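Local atomic coordinates of NK CELL activating receptor (Homo sapiens, PDB entry 1HKF), a protein that acts as a cytotoxicity-activating receptor of natural killer cells and may help activated cells lyse tumour cells, this chain being its extracellular V-type immunoglobulin domain. Residues C32-T37 and G82-T87; S39-K44 and V59-P64; K63-A68 and D77-G82. All blocks are in the same frame, centred on the assembly; numbering follows the deposited sequence.

All three contacts lie in one V-type immunoglobulin domain, their centres 7 to 10 Å apart. Contact 1 pairs strands 28-33 and 83-88 of the three-stranded sheet and reaches the core through Cys32 and Phe84; contact 2 pairs strands 43-49 and 54-61 of the five-stranded sheet and is likewise partly buried. Contact 3, at the surface, ties the loop after strand 54-61 to the end of strand 73-78, sharing Lys63 and Pro64 with contact 2 and Gly82 with contact 1. Backbone pairing and rings dominate the first two, a salt-bridge network the third. Asp77 of contact 3 joins them: its carboxylate meets Tyr34, Tyr41 and Lys44.

Contact 1: C32-T37 and G82-T87; sequences CQYPPT and GFFTVT
Cys32 and Phe84 form a hydrogen-bonded antiparallel pair, closed by Cys32 N to Phe84 O (3.0 Å, 168° at the hydrogen) and Phe84 N to Cys32 O (3.0 Å). They join neighbouring strands in the three-stranded sheet of this immunoglobulin V-type domain. Just past the end of strand 28-33, Tyr34 N still gives a hydrogen bond to Gly82 O at 2.9 Å. The same oxygen also receives the CA-H of Gln33 and lies over one face of the Tyr34 ring. Gly82 has a positive phi of 87°, where a side chain would be jammed against the preceding carbonyl; glycine thus suits the entry to strand 83-88. Next to the Cys32-Phe84 pair, Gln33 and Phe83 form a non-hydrogen-bonded pair whose CB atoms meet at 3.8 Å; beyond CB, the Phe83 ring leads away and has a cation-pi contact with Arg31.

On the opposite face of the sheet, Cys32 and Phe84 point into the core, where Cys32 SG is joined by a disulfide to Cys101 of the facing sheet. The Tyr34 side chain reaches across to the partner strand, its CG between backbone N and carbonyl carbon (chi1 55°), which carries CE2 to Phe83 CA and the edge of the Phe84 ring. Its hydroxyl is hydrogen-bonded to Asp77. The Phe84 ring has Tyr34 CE2 at its edge, 3.9 Å from Phe84 CD1, while over its face sits Cys32 CB, 3.7 Å from Phe84 CE1.

Contact 2: S39-K44 and V59-P64; sequences SLYEKK and VTSSKP
Across the hairpin of strands 43-49 and 54-61, in the five-stranded sheet of the V-type immunoglobulin fold, Thr60 begins the contact: its CA makes a CA-H...O contact with Lys44 O and its methyl CG2 lies 3.2 Å from the same Lys44 O. Thr60 OG1 turns instead to Arg57. Ser61 is the antiparallel hydrogen-bonded partner of Lys44, with Ser61 N to Lys44 O at 2.8 Å and Lys44 N to Ser61 O at 3.1 Å. Ser61 O also takes a CA-H contact from Lys43. Extended away from its backbone N (chi1 179°), Ser61 OG reaches the hydroxyl of Tyr41 at 2.9 Å; that hydroxyl is also hydrogen-bonded to the Asp77 carboxylate. On the same face of the sheet, the Lys44 chain bends so that NZ donates to Glu42 O and makes a salt bridge with Asp77, so two acceptors hold the ammonium group in this buried place.

Ser62 leaves the strand. Its carbonyl oxygen comes obliquely to the Tyr41 ring near CE1, while OG shares water 1 with Lys43 NZ, whose extended chain runs alongside; NZ donates to the water at 2.7 Å. The Lys63 carbonyl passes close to the phenol end of Tyr41, with Lys63 O 3.5 Å from Tyr41 OH. Pro64 then slides antiparallel to the Tyr41 side chain, laying its ring over one aromatic face in a CH-pi contact: Pro64 CD sits 3.8 Å from the ring centroid, 10° off the normal, with Pro64 CB 3.7 Å from Tyr41 CE2.

Contact 3: K63-A68 and D77-G82; sequences KPRTMA and DDPDAG
Backbone bonding joins Arg65 to Asp77: Arg65 N donates to Asp77 O at 2.7 Å. Next to it water 2 accepts from both Thr66 N and Asp77 N, each at 3.0 Å, and so bridges two N-H groups, both donors, that could not bond each other. Within the loop, Thr66 OG1 gives a hydrogen bond to Lys63 O, closing the bend around Arg65, whose phi is positive (48°).

The charges form a salt-bridge network at the surface. Arg65 NH1 points within its guanidinium plane at Asp78 OD1, at 2.9 Å, but meets the carboxylate from above its plane, the two planes lying 78° apart. A bend at chi3 of -63° brings the guanidinium there, while Arg65 CG and CD lie against the carboxylate carbon of Asp78. Asp80 N binds the same Asp78 OD1 from the opposite face at 3.0 Å, an Asx turn, so two donors grip one oxygen and probably help fix the carboxylate's rotation. Asp80 OD2, 3.6 Å from Arg65 NH1, adds charge attraction alone, since it stands well outside the guanidinium plane.

Apolar packing is slight: Pro64 CB touches Pro79 CD at 3.7 Å, and Pro79 in turn lies against Tyr34 and Tyr41.

In the fold, this contact fastens the loop following strand 54-61 of one sheet to the end of strand 73-78 at the rim of the other, just before the turn into strand 83-88. The Asp77 side chain reaches from this edge strand toward the other sheet.

Contact 1: C32-T37 and G82-T87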
ATOM      1  N   CYS A  32      -3.049   3.299  10.720  1.00 33.31           N
ATOM      2  CA  CYS A  32      -3.991   3.815  11.725  1.00 34.00           C
ATOM      3  C   CYS A  32      -3.160   4.343  12.875  1.00 32.80           C
ATOM      4  O   CYS A  32      -2.409   3.585  13.521  1.00 33.04           O
ATOM      5  CB  CYS A  32      -4.973   2.722  12.174  1.00 37.72           C
ATOM      6  SG  CYS A  32      -6.321   2.409  10.921  1.00 45.89           S
ATOM      7  N   GLN A  33      -3.224   5.644  13.111  1.00 31.43           N
ATOM      8  CA  GLN A  33      -2.440   6.195  14.197  1.00 33.46           C
ATOM      9  C   GLN A  33      -3.231   6.243  15.509  1.00 33.00           C
ATOM     10  O   GLN A  33      -4.441   6.048  15.514  1.00 31.18           O
ATOM     11  CB  GLN A  33      -1.911   7.553  13.828  1.00 34.73           C
ATOM     12  CG  GLN A  33      -2.943   8.571  13.639  1.00 43.38           C
ATOM     13  CD  GLN A  33      -2.298   9.928  13.343  1.00 49.32           C
ATOM     14  OE1 GLN A  33      -1.084  10.006  13.090  1.00 52.66           O
ATOM     15  NE2 GLN A  33      -3.100  11.001  13.371  1.00 52.09           N
ATOM     16  N   TYR A  34      -2.549   6.485  16.630  1.00 33.90           N
ATOM     17  CA  TYR A  34      -3.228   6.483  17.951  1.00 33.58           C
ATOM     18  C   TYR A  34      -2.368   7.173  18.986  1.00 34.79           C
ATOM     19  O   TYR A  34      -1.145   7.229  18.824  1.00 35.90           O
ATOM     20  CB  TYR A  34      -3.543   5.043  18.396  1.00 31.74           C
ATOM     21  CG  TYR A  34      -2.336   4.128  18.418  1.00 33.41           C
ATOM     22  CD1 TYR A  34      -1.427   4.173  19.470  1.00 31.55           C
ATOM     23  CD2 TYR A  34      -2.071   3.238  17.341  1.00 33.13           C
ATOM     24  CE1 TYR A  34      -0.286   3.383  19.473  1.00 31.08           C
ATOM     25  CE2 TYR A  34      -0.939   2.436  17.331  1.00 31.41           C
ATOM     26  CZ  TYR A  34      -0.047   2.509  18.403  1.00 32.87           C
ATOM     27  OH  TYR A  34       1.027   1.660  18.464  1.00 30.02           O
ATOM     28  N   PRO A  35      -2.999   7.774  20.036  1.00 34.31           N
ATOM     29  CA  PRO A  35      -2.243   8.471  21.085  1.00 34.53           C
ATOM     30  C   PRO A  35      -1.599   7.493  22.099  1.00 33.50           C
ATOM     31  O   PRO A  35      -2.038   6.350  22.244  1.00 32.81           O
ATOM     32  CB  PRO A  35      -3.294   9.411  21.703  1.00 33.71           C
ATOM     33  CG  PRO A  35      -4.523   8.557  21.683  1.00 34.20           C
ATOM     34  CD  PRO A  35      -4.445   7.826  20.312  1.00 33.32           C
ATOM     35  N   PRO A  36      -0.564   7.941  22.816  1.00 33.88           N
ATOM     36  CA  PRO A  36       0.181   7.150  23.814  1.00 35.10           C
ATOM     37  C   PRO A  36      -0.576   6.653  25.045  1.00 35.98           C
ATOM     38  O   PRO A  36      -1.394   7.393  25.613  1.00 36.78           O
ATOM     39  CB  PRO A  36       1.299   8.085  24.240  1.00 33.99           C
ATOM     40  CG  PRO A  36       1.321   9.164  23.227  1.00 35.92           C
ATOM     41  CD  PRO A  36      -0.103   9.334  22.828  1.00 33.93           C
ATOM     42  N   THR A  37      -0.339   5.403  25.446  1.00 36.87           N
ATOM     43  CA  THR A  37      -0.948   4.892  26.687  1.00 38.91           C
ATOM     44  C   THR A  37       0.129   4.388  27.657  1.00 39.99           C
ATOM     45  O   THR A  37      -0.047   3.386  28.337  1.00 42.90           O
ATOM     46  CB  THR A  37      -1.909   3.745  26.452  1.00 38.16           C
ATOM     47  OG1 THR A  37      -1.244   2.684  25.755  1.00 38.26           O
ATOM     48  CG2 THR A  37      -3.083   4.225  25.699  1.00 39.30           C
ATOM     49  N   GLY A  82       3.685   5.525  17.077  1.00 33.42           N
ATOM     50  CA  GLY A  82       2.351   6.086  17.178  1.00 31.73           C
ATOM     51  C   GLY A  82       1.343   5.582  16.145  1.00 31.40           C
ATOM     52  O   GLY A  82       0.305   6.206  15.945  1.00 29.18           O
ATOM     53  N   PHE A  83       1.633   4.471  15.466  1.00 29.94           N
ATOM     54  CA  PHE A  83       0.653   3.938  14.504  1.00 29.32           C
ATOM     55  C   PHE A  83       1.022   2.541  14.170  1.00 27.67           C
ATOM     56  O   PHE A  83       2.153   2.137  14.448  1.00 27.75           O
ATOM     57  CB  PHE A  83       0.626   4.756  13.189  1.00 29.96           C
ATOM     58  CG  PHE A  83       1.911   4.671  12.375  1.00 28.39           C
ATOM     59  CD1 PHE A  83       2.944   5.578  12.574  1.00 29.80           C
ATOM     60  CD2 PHE A  83       2.069   3.680  11.398  1.00 29.32           C
ATOM     61  CE1 PHE A  83       4.153   5.519  11.801  1.00 30.42           C
ATOM     62  CE2 PHE A  83       3.234   3.589  10.624  1.00 27.29           C
ATOM     63  CZ  PHE A  83       4.283   4.509  10.821  1.00 29.51           C
ATOM     64  N   PHE A  84       0.057   1.795  13.643  1.00 26.31           N
ATOM     65  CA  PHE A  84       0.304   0.458  13.139  1.00 25.16           C
ATOM     66  C   PHE A  84      -0.106   0.456  11.659  1.00 27.16           C
ATOM     67  O   PHE A  84      -0.843   1.339  11.187  1.00 26.36           O
ATOM     68  CB  PHE A  84      -0.437  -0.632  13.879  1.00 25.35           C
ATOM     69  CG  PHE A  84      -1.932  -0.572  13.794  1.00 26.96           C
ATOM     70  CD1 PHE A  84      -2.655   0.278  14.627  1.00 27.13           C
ATOM     71  CD2 PHE A  84      -2.634  -1.478  12.998  1.00 27.43           C
ATOM     72  CE1 PHE A  84      -4.038   0.233  14.682  1.00 26.20           C
ATOM     73  CE2 PHE A  84      -4.038  -1.545  13.040  1.00 28.56           C
ATOM     74  CZ  PHE A  84      -4.744  -0.666  13.903  1.00 27.06           C
ATOM     75  N   THR A  85       0.422  -0.509  10.921  1.00 26.80           N
ATOM     76  CA  THR A  85       0.162  -0.603   9.502  1.00 25.67           C
ATOM     77  C   THR A  85      -0.346  -1.973   9.186  1.00 26.01           C
ATOM     78  O   THR A  85       0.308  -2.952   9.523  1.00 25.61           O
ATOM     79  CB  THR A  85       1.455  -0.475   8.675  1.00 25.57           C
ATOM     80  OG1 THR A  85       2.068   0.802   8.920  1.00 26.24           O
ATOM     81  CG2 THR A  85       1.111  -0.606   7.190  1.00 23.86           C
ATOM     82  N   VAL A  86      -1.506  -2.044   8.554  1.00 26.22           N
ATOM     83  CA  VAL A  86      -2.049  -3.312   8.101  1.00 27.65           C
ATOM     84  C   VAL A  86      -1.632  -3.495   6.600  1.00 27.89           C
ATOM     85  O   VAL A  86      -1.684  -2.544   5.812  1.00 28.61           O
ATOM     86  CB  VAL A  86      -3.590  -3.291   8.137  1.00 28.91           C
ATOM     87  CG1 VAL A  86      -4.175  -4.640   7.611  1.00 25.90           C
ATOM     88  CG2 VAL A  86      -4.055  -3.019   9.581  1.00 29.39           C
ATOM     89  N   THR A  87      -1.229  -4.705   6.218  1.00 28.30           N
ATOM     90  CA  THR A  87      -0.883  -5.010   4.822  1.00 27.88           C
ATOM     91  C   THR A  87      -1.762  -6.179   4.391  1.00 27.52           C
ATOM     92  O   THR A  87      -1.908  -7.135   5.123  1.00 26.35           O
ATOM     93  CB  THR A  87       0.606  -5.371   4.656  1.00 29.25           C
ATOM     94  OG1 THR A  87       1.419  -4.253   5.041  1.00 27.91           O
ATOM     95  CG2 THR A  87       0.944  -5.646   3.177  1.00 30.75           C
TER

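Contact 2: S39-K44 and V59-P64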
ATOM      1  N   SER A  39       3.083   2.569  29.507  1.00 45.67           N
ATOM      2  CA  SER A  39       3.658   1.230  29.515  1.00 44.67           C
ATOM      3  C   SER A  39       2.592   0.198  29.182  1.00 43.54           C
ATOM      4  O   SER A  39       2.907  -0.986  29.147  1.00 44.20           O
ATOM      5  CB  SER A  39       4.179   0.895  30.905  1.00 45.75           C
ATOM      6  OG  SER A  39       3.087   0.549  31.777  1.00 48.77           O
ATOM      7  N   LEU A  40       1.339   0.624  28.988  1.00 41.37           N
ATOM      8  CA  LEU A  40       0.260  -0.327  28.705  1.00 40.07           C
ATOM      9  C   LEU A  40       0.114  -0.638  27.175  1.00 39.37           C
ATOM     10  O   LEU A  40       0.181   0.287  26.332  1.00 38.42           O
ATOM     11  CB  LEU A  40      -1.044   0.218  29.290  1.00 40.10           C
ATOM     12  CG  LEU A  40      -1.271  -0.161  30.756  1.00 41.09           C
ATOM     13  CD1 LEU A  40      -2.653   0.245  31.228  1.00 39.87           C
ATOM     14  CD2 LEU A  40      -1.143  -1.652  30.875  1.00 41.62           C
ATOM     15  N   TYR A  41      -0.084  -1.910  26.822  1.00 36.39           N
ATOM     16  CA  TYR A  41      -0.191  -2.259  25.408  1.00 34.29           C
ATOM     17  C   TYR A  41      -1.573  -2.625  24.931  1.00 33.26           C
ATOM     18  O   TYR A  41      -2.188  -3.560  25.419  1.00 33.25           O
ATOM     19  CB  TYR A  41       0.751  -3.403  24.988  1.00 30.86           C
ATOM     20  CG  TYR A  41       0.724  -3.661  23.458  1.00 28.52           C
ATOM     21  CD1 TYR A  41       0.046  -4.755  22.916  1.00 29.62           C
ATOM     22  CD2 TYR A  41       1.349  -2.782  22.575  1.00 28.24           C
ATOM     23  CE1 TYR A  41      -0.007  -4.964  21.534  1.00 27.96           C
ATOM     24  CE2 TYR A  41       1.304  -2.974  21.190  1.00 29.36           C
ATOM     25  CZ  TYR A  41       0.624  -4.071  20.690  1.00 26.83           C
ATOM     26  OH  TYR A  41       0.596  -4.268  19.361  1.00 26.99           O
ATOM     27  N   GLU A  42      -2.026  -1.903  23.916  1.00 32.71           N
ATOM     28  CA  GLU A  42      -3.326  -2.142  23.312  1.00 31.64           C
ATOM     29  C   GLU A  42      -3.229  -3.037  22.069  1.00 31.42           C
ATOM     30  O   GLU A  42      -2.522  -2.701  21.089  1.00 30.25           O
ATOM     31  CB  GLU A  42      -3.954  -0.807  22.925  1.00 31.36           C
ATOM     32  CG  GLU A  42      -4.280   0.161  24.120  1.00 34.73           C
ATOM     33  CD  GLU A  42      -5.008   1.436  23.638  1.00 37.05           C
ATOM     34  OE1 GLU A  42      -4.358   2.358  23.043  1.00 38.00           O
ATOM     35  OE2 GLU A  42      -6.242   1.504  23.823  1.00 37.34           O
ATOM     36  N   LYS A  43      -3.913  -4.170  22.083  1.00 30.44           N
ATOM     37  CA  LYS A  43      -3.895  -4.999  20.893  1.00 32.54           C
ATOM     38  C   LYS A  43      -4.489  -4.224  19.688  1.00 31.22           C
ATOM     39  O   LYS A  43      -5.402  -3.401  19.847  1.00 29.27           O
ATOM     40  CB  LYS A  43      -4.667  -6.272  21.144  1.00 34.81           C
ATOM     41  CG  LYS A  43      -3.955  -7.053  22.201  1.00 38.48           C
ATOM     42  CD  LYS A  43      -4.619  -8.366  22.462  1.00 41.61           C
ATOM     43  CE  LYS A  43      -3.744  -9.138  23.455  1.00 43.00           C
ATOM     44  NZ  LYS A  43      -4.258 -10.551  23.487  1.00 46.35           N
ATOM     45  N   LYS A  44      -3.960  -4.480  18.494  1.00 28.59           N
ATOM     46  CA  LYS A  44      -4.428  -3.777  17.282  1.00 26.22           C
ATOM     47  C   LYS A  44      -5.071  -4.835  16.422  1.00 26.31           C
ATOM     48  O   LYS A  44      -4.569  -5.975  16.361  1.00 28.07           O
ATOM     49  CB  LYS A  44      -3.221  -3.149  16.590  1.00 25.04           C
ATOM     50  CG  LYS A  44      -2.307  -2.285  17.532  1.00 20.58           C
ATOM     51  CD  LYS A  44      -3.098  -1.114  18.125  1.00 23.52           C
ATOM     52  CE  LYS A  44      -2.204  -0.079  18.795  1.00 20.90           C
ATOM     53  NZ  LYS A  44      -1.269  -0.754  19.787  1.00 25.76           N
ATOM     54  N   VAL A  59      -6.714 -10.219  11.319  1.00 32.43           N
ATOM     55  CA  VAL A  59      -5.376 -10.269  11.831  1.00 30.00           C
ATOM     56  C   VAL A  59      -5.322  -9.330  13.070  1.00 29.87           C
ATOM     57  O   VAL A  59      -6.035  -8.310  13.122  1.00 28.18           O
ATOM     58  CB  VAL A  59      -4.376  -9.849  10.727  1.00 28.39           C
ATOM     59  CG1 VAL A  59      -4.679  -8.465  10.236  1.00 29.45           C
ATOM     60  CG2 VAL A  59      -2.952  -9.909  11.246  1.00 27.84           C
ATOM     61  N   THR A  60      -4.459  -9.691  14.027  1.00 30.11           N
ATOM     62  CA  THR A  60      -4.287  -8.985  15.292  1.00 31.52           C
ATOM     63  C   THR A  60      -2.837  -8.899  15.734  1.00 31.58           C
ATOM     64  O   THR A  60      -2.104  -9.870  15.608  1.00 32.74           O
ATOM     65  CB  THR A  60      -5.017  -9.735  16.426  1.00 32.87           C
ATOM     66  OG1 THR A  60      -6.358 -10.018  16.018  1.00 33.79           O
ATOM     67  CG2 THR A  60      -5.063  -8.868  17.718  1.00 34.95           C
ATOM     68  N   SER A  61      -2.425  -7.736  16.234  1.00 31.00           N
ATOM     69  CA  SER A  61      -1.074  -7.560  16.781  1.00 29.81           C
ATOM     70  C   SER A  61      -1.283  -7.639  18.295  1.00 31.90           C
ATOM     71  O   SER A  61      -1.947  -6.751  18.858  1.00 30.05           O
ATOM     72  CB  SER A  61      -0.536  -6.186  16.487  1.00 28.62           C
ATOM     73  OG  SER A  61       0.756  -6.056  17.043  1.00 26.33           O
ATOM     74  N   SER A  62      -0.731  -8.679  18.927  1.00 31.25           N
ATOM     75  CA  SER A  62      -0.870  -8.916  20.361  1.00 32.61           C
ATOM     76  C   SER A  62       0.273  -8.370  21.199  1.00 32.61           C
ATOM     77  O   SER A  62       0.127  -8.203  22.403  1.00 31.87           O
ATOM     78  CB  SER A  62      -1.030 -10.428  20.626  1.00 33.16           C
ATOM     79  OG  SER A  62      -2.298 -10.880  20.124  1.00 36.64           O
ATOM     80  N   LYS A  63       1.420  -8.125  20.562  1.00 31.93           N
ATOM     81  CA  LYS A  63       2.589  -7.581  21.236  1.00 31.18           C
ATOM     82  C   LYS A  63       3.236  -6.573  20.292  1.00 29.22           C
ATOM     83  O   LYS A  63       3.141  -6.700  19.092  1.00 29.14           O
ATOM     84  CB  LYS A  63       3.559  -8.709  21.599  1.00 32.88           C
ATOM     85  CG  LYS A  63       3.011  -9.546  22.689  1.00 35.56           C
ATOM     86  CD  LYS A  63       4.090 -10.330  23.343  1.00 39.62           C
ATOM     87  CE  LYS A  63       4.197 -11.698  22.762  1.00 40.96           C
ATOM     88  NZ  LYS A  63       4.547 -12.525  23.939  1.00 45.48           N
ATOM     89  N   PRO A  64       3.895  -5.549  20.834  1.00 28.66           N
ATOM     90  CA  PRO A  64       4.523  -4.538  19.976  1.00 27.37           C
ATOM     91  C   PRO A  64       5.673  -5.028  19.087  1.00 28.58           C
ATOM     92  O   PRO A  64       6.400  -5.939  19.467  1.00 27.93           O
ATOM     93  CB  PRO A  64       4.962  -3.465  20.967  1.00 27.08           C
ATOM     94  CG  PRO A  64       5.201  -4.232  22.241  1.00 27.27           C
ATOM     95  CD  PRO A  64       4.131  -5.304  22.275  1.00 25.92           C
TER
HETATM   96  O   HOH W   1      -4.322 -12.611  21.730  1.00 58.39           O

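Contact 3: K63-A68 and D77-G82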
ATOM      1  N   LYS A  63       1.420  -8.125  20.562  1.00 31.93           N
ATOM      2  CA  LYS A  63       2.589  -7.581  21.236  1.00 31.18           C
ATOM      3  C   LYS A  63       3.236  -6.573  20.292  1.00 29.22           C
ATOM      4  O   LYS A  63       3.141  -6.700  19.092  1.00 29.14           O
ATOM      5  CB  LYS A  63       3.559  -8.709  21.599  1.00 32.88           C
ATOM      6  CG  LYS A  63       3.011  -9.546  22.689  1.00 35.56           C
ATOM      7  CD  LYS A  63       4.090 -10.330  23.343  1.00 39.62           C
ATOM      8  CE  LYS A  63       4.197 -11.698  22.762  1.00 40.96           C
ATOM      9  NZ  LYS A  63       4.547 -12.525  23.939  1.00 45.48           N
ATOM     10  N   PRO A  64       3.895  -5.549  20.834  1.00 28.66           N
ATOM     11  CA  PRO A  64       4.523  -4.538  19.976  1.00 27.37           C
ATOM     12  C   PRO A  64       5.673  -5.028  19.087  1.00 28.58           C
ATOM     13  O   PRO A  64       6.400  -5.939  19.467  1.00 27.93           O
ATOM     14  CB  PRO A  64       4.962  -3.465  20.967  1.00 27.08           C
ATOM     15  CG  PRO A  64       5.201  -4.232  22.241  1.00 27.27           C
ATOM     16  CD  PRO A  64       4.131  -5.304  22.275  1.00 25.92           C
ATOM     17  N   ARG A  65       5.802  -4.415  17.897  1.00 28.65           N
ATOM     18  CA  ARG A  65       6.852  -4.728  16.952  1.00 28.07           C
ATOM     19  C   ARG A  65       6.984  -6.244  16.738  1.00 29.37           C
ATOM     20  O   ARG A  65       8.053  -6.817  16.884  1.00 29.61           O
ATOM     21  CB  ARG A  65       8.137  -4.113  17.472  1.00 27.58           C
ATOM     22  CG  ARG A  65       8.088  -2.581  17.558  1.00 25.01           C
ATOM     23  CD  ARG A  65       9.321  -2.023  18.244  1.00 26.75           C
ATOM     24  NE  ARG A  65       9.379  -2.499  19.629  1.00 27.43           N
ATOM     25  CZ  ARG A  65       8.724  -1.924  20.650  1.00 28.69           C
ATOM     26  NH1 ARG A  65       7.994  -0.823  20.469  1.00 26.56           N
ATOM     27  NH2 ARG A  65       8.664  -2.546  21.820  1.00 23.70           N
ATOM     28  N   THR A  66       5.866  -6.902  16.475  1.00 30.09           N
ATOM     29  CA  THR A  66       5.881  -8.338  16.213  1.00 34.92           C
ATOM     30  C   THR A  66       5.498  -8.570  14.732  1.00 38.69           C
ATOM     31  O   THR A  66       4.752  -7.786  14.127  1.00 36.75           O
ATOM     32  CB  THR A  66       4.853  -9.136  17.075  1.00 34.32           C
ATOM     33  OG1 THR A  66       3.604  -8.421  17.129  1.00 33.38           O
ATOM     34  CG2 THR A  66       5.392  -9.394  18.483  1.00 33.74           C
ATOM     35  N   MET A  67       6.030  -9.631  14.148  1.00 44.29           N
ATOM     36  CA  MET A  67       5.712  -9.947  12.760  1.00 51.18           C
ATOM     37  C   MET A  67       4.397 -10.710  12.789  1.00 53.72           C
ATOM     38  O   MET A  67       4.378 -11.918  12.538  1.00 53.28           O
ATOM     39  CB  MET A  67       6.798 -10.830  12.130  1.00 54.64           C
ATOM     40  CG  MET A  67       8.206 -10.228  12.164  1.00 59.65           C
ATOM     41  SD  MET A  67       8.761  -9.378  10.643  1.00 67.14           S
ATOM     42  CE  MET A  67       9.504 -10.807   9.774  1.00 63.65           C
ATOM     43  N   ALA A  68       3.314  -9.989  13.125  1.00 57.18           N
ATOM     44  CA  ALA A  68       1.949 -10.539  13.200  1.00 60.69           C
ATOM     45  C   ALA A  68       1.429 -10.998  11.807  1.00 63.10           C
ATOM     46  O   ALA A  68       0.871 -10.221  11.034  1.00 62.08           O
ATOM     47  CB  ALA A  68       0.980  -9.498  13.834  1.00 59.30           C
ATOM     48  N   ASP A  77       3.029  -3.158  14.233  1.00 22.20           N
ATOM     49  CA  ASP A  77       2.664  -2.075  15.154  1.00 23.70           C
ATOM     50  C   ASP A  77       3.814  -1.644  16.015  1.00 25.18           C
ATOM     51  O   ASP A  77       4.476  -2.461  16.660  1.00 25.33           O
ATOM     52  CB  ASP A  77       1.515  -2.509  16.040  1.00 23.72           C
ATOM     53  CG  ASP A  77       1.190  -1.489  17.102  1.00 25.78           C
ATOM     54  OD1 ASP A  77       1.210  -0.296  16.758  1.00 22.16           O
ATOM     55  OD2 ASP A  77       0.913  -1.900  18.268  1.00 26.77           O
ATOM     56  N   ASP A  78       4.078  -0.354  16.036  1.00 26.60           N
ATOM     57  CA  ASP A  78       5.138   0.119  16.885  1.00 27.97           C
ATOM     58  C   ASP A  78       4.675   1.357  17.640  1.00 28.63           C
ATOM     59  O   ASP A  78       4.629   2.437  17.066  1.00 28.22           O
ATOM     60  CB  ASP A  78       6.412   0.465  16.103  1.00 29.98           C
ATOM     61  CG  ASP A  78       7.551   0.945  17.043  1.00 31.78           C
ATOM     62  OD1 ASP A  78       7.349   0.960  18.299  1.00 29.98           O
ATOM     63  OD2 ASP A  78       8.637   1.309  16.548  1.00 31.00           O
ATOM     64  N   PRO A  79       4.382   1.219  18.966  1.00 28.90           N
ATOM     65  CA  PRO A  79       3.924   2.315  19.832  1.00 29.47           C
ATOM     66  C   PRO A  79       4.844   3.508  19.845  1.00 30.71           C
ATOM     67  O   PRO A  79       4.389   4.635  19.979  1.00 32.52           O
ATOM     68  CB  PRO A  79       3.814   1.655  21.197  1.00 28.35           C
ATOM     69  CG  PRO A  79       3.372   0.318  20.862  1.00 27.61           C
ATOM     70  CD  PRO A  79       4.288  -0.058  19.688  1.00 26.63           C
ATOM     71  N   ASP A  80       6.143   3.280  19.711  1.00 32.75           N
ATOM     72  CA  ASP A  80       7.093   4.389  19.681  1.00 33.72           C
ATOM     73  C   ASP A  80       6.839   5.250  18.478  1.00 34.04           C
ATOM     74  O   ASP A  80       7.197   6.430  18.494  1.00 34.05           O
ATOM     75  CB  ASP A  80       8.531   3.900  19.569  1.00 37.69           C
ATOM     76  CG  ASP A  80       8.992   3.124  20.800  1.00 41.09           C
ATOM     77  OD1 ASP A  80       8.517   3.444  21.926  1.00 43.02           O
ATOM     78  OD2 ASP A  80       9.848   2.213  20.629  1.00 41.31           O
ATOM     79  N   ALA A  81       6.261   4.667  17.416  1.00 32.56           N
ATOM     80  CA  ALA A  81       5.983   5.441  16.212  1.00 33.74           C
ATOM     81  C   ALA A  81       4.585   6.088  16.279  1.00 34.02           C
ATOM     82  O   ALA A  81       4.334   7.082  15.614  1.00 35.15           O
ATOM     83  CB  ALA A  81       6.100   4.560  14.965  1.00 31.71           C
ATOM     84  N   GLY A  82       3.685   5.525  17.077  1.00 33.42           N
ATOM     85  CA  GLY A  82       2.351   6.086  17.178  1.00 31.73           C
ATOM     86  C   GLY A  82       1.343   5.582  16.145  1.00 31.40           C
ATOM     87  O   GLY A  82       0.305   6.206  15.945  1.00 29.18           O
TER
HETATM   88  O   HOH W   2       3.184  -5.851  15.588  1.00 29.59           O